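Local coordinates for protein exopolygalacturonate lyase (Vibrio vulnificus, PDB 5A29) that probably cleaves pectate, a polysaccharide of galacturonic acid, by beta-elimination, and binds a manganese ion, at residues A[215-219]-A[220-224]. Numbering follows the deposited sequence.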
loop_
_atom_site.group_PDB
_atom_site.type_symbol
_atom_site.label_atom_id
_atom_site.label_comp_id
_atom_site.label_asym_id
_atom_site.label_seq_id
_atom_site.Cartn_x
_atom_site.Cartn_y
_atom_site.Cartn_z
ATOM N N SER A 215 13.914 22.776 -6.923
ATOM C CA SER A 215 12.631 22.625 -6.272
ATOM C C SER A 215 11.729 23.843 -6.629
ATOM O O SER A 215 12.234 24.969 -6.707
ATOM C CB SER A 215 12.849 22.607 -4.778
ATOM O OG SER A 215 11.589 22.432 -4.149
ATOM N N LEU A 216 10.423 23.607 -6.825
ATOM C CA LEU A 216 9.446 24.679 -6.965
ATOM C C LEU A 216 9.022 25.164 -5.618
ATOM O O LEU A 216 8.414 26.232 -5.502
ATOM C CB LEU A 216 8.208 24.185 -7.726
ATOM C CG LEU A 216 8.480 23.731 -9.131
ATOM C CD1 LEU A 216 7.186 23.356 -9.832
ATOM C CD2 LEU A 216 9.195 24.858 -9.886
ATOM N N VAL A 217 9.356 24.426 -4.563
ATOM C CA VAL A 217 8.756 24.748 -3.275
ATOM C C VAL A 217 9.348 26.005 -2.624
ATOM O O VAL A 217 10.523 26.054 -2.262
ATOM C CB VAL A 217 8.724 23.530 -2.314
ATOM C CG1 VAL A 217 8.165 23.954 -0.946
ATOM C CG2 VAL A 217 7.925 22.377 -2.984
ATOM N N ASP A 218 8.528 27.047 -2.463
ATOM C CA ASP A 218 9.040 28.275 -1.866
ATOM C C ASP A 218 8.692 28.236 -0.416
ATOM O O ASP A 218 7.504 28.402 -0.053
ATOM C CB ASP A 218 8.409 29.509 -2.556
ATOM C CG ASP A 218 8.852 30.836 -1.921
ATOM O OD1 ASP A 218 9.528 30.840 -0.841
ATOM O OD2 ASP A 218 8.447 31.883 -2.480
ATOM N N GLN A 219 9.694 28.027 0.439
ATOM C CA GLN A 219 9.391 27.832 1.856
ATOM C C GLN A 219 8.745 29.004 2.567
ATOM O O GLN A 219 7.940 28.815 3.519
ATOM C CB GLN A 219 10.568 27.239 2.614
ATOM C CG GLN A 219 10.790 25.802 2.056
ATOM C CD GLN A 219 11.767 24.998 2.823
ATOM O OE1 GLN A 219 12.903 25.389 2.974
ATOM N NE2 GLN A 219 11.353 23.837 3.280
ATOM N N SER A 220 9.006 30.230 2.106
ATOM C CA SER A 220 8.435 31.385 2.824
ATOM C C SER A 220 6.930 31.555 2.491
ATOM O O SER A 220 6.248 32.302 3.179
ATOM C CB SER A 220 9.181 32.678 2.494
ATOM O OG SER A 220 8.970 32.937 1.125
ATOM N N LYS A 221 6.420 30.862 1.480
ATOM C CA LYS A 221 4.984 30.883 1.159
ATOM C C LYS A 221 4.174 29.769 1.816
ATOM O O LYS A 221 2.966 29.906 1.965
ATOM C CB LYS A 221 4.763 30.845 -0.326
ATOM C CG LYS A 221 5.264 32.110 -1.052
ATOM C CD LYS A 221 4.650 32.166 -2.443
ATOM C CE LYS A 221 4.965 33.468 -3.179
ATOM N NZ LYS A 221 5.531 34.474 -2.236
ATOM N N LEU A 222 4.831 28.717 2.321
ATOM C CA LEU A 222 4.041 27.599 2.999
ATOM C C LEU A 222 3.161 28.149 4.135
ATOM O O LEU A 222 3.630 29.007 4.902
ATOM C CB LEU A 222 5.054 26.558 3.522
ATOM C CG LEU A 222 5.850 25.821 2.448
ATOM C CD1 LEU A 222 6.900 24.985 3.190
ATOM C CD2 LEU A 222 4.901 24.870 1.682
ATOM N N PRO A 223 1.892 27.700 4.299
ATOM C CA PRO A 223 1.380 26.411 3.831
ATOM C C PRO A 223 0.810 26.466 2.420
ATOM O O PRO A 223 0.261 25.449 1.932
ATOM C CB PRO A 223 0.269 26.090 4.877
ATOM C CG PRO A 223 -0.208 27.431 5.333
ATOM C CD PRO A 223 1.075 28.266 5.401
ATOM N N ILE A 224 0.876 27.639 1.762
ATOM C CA ILE A 224 0.511 27.683 0.351
ATOM C C ILE A 224 1.605 27.006 -0.478
ATOM O O ILE A 224 2.772 27.229 -0.262
ATOM C CB ILE A 224 0.346 29.164 -0.155
ATOM C CG1 ILE A 224 -0.586 29.952 0.762
ATOM C CG2 ILE A 224 0.043 29.199 -1.656
ATOM C CD1 ILE A 224 -2.022 29.592 0.590
HETATM O O HOH W 1 5.381 27.243 -1.437
HETATM O O HOH W 2 6.183 29.915 5.459
#
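K221 N donates to D218 O at 3.1 Å, closing a type I beta turn whose central residues, Q219 and S220, both have backbone torsions in the right-handed helical region. A weak bond from L222 N to Q219 O (3.3 Å) overlaps it with a second turn, and a type VIa turn, K221 to I224, follows at the cis peptide before P223, closed weakly by I224 N to K221 O. These turns sit at the surface, between helix 170-184 and strand 227-228. The D218 side chain adds an Asx turn: OD1 receives S220 N at 3.1 Å, 42° above the carboxylate plane, and S220 OG at 2.9 Å, on the syn side but tilted 29° out of the plane. Both donors approach one face, gripping OD1 twice. With CG anti to the backbone N, the carboxylate also meets K221, whose CG lies 3.5 Å from D218 OD2. The nearly eclipsed chi4 (-13°) curls K221 NZ back over its own chain, no nearer D218 OD2 than CE, so their salt bridge is long and loosely defined. Q219 CG lies alongside L222 CD1 (4.1 Å), while its NE2 hydrogen-bonds L272 O. V217 CG1 touches L222 CD2 loosely. One water donates to both D218 O (2.8 Å) and I224 O (2.9 Å).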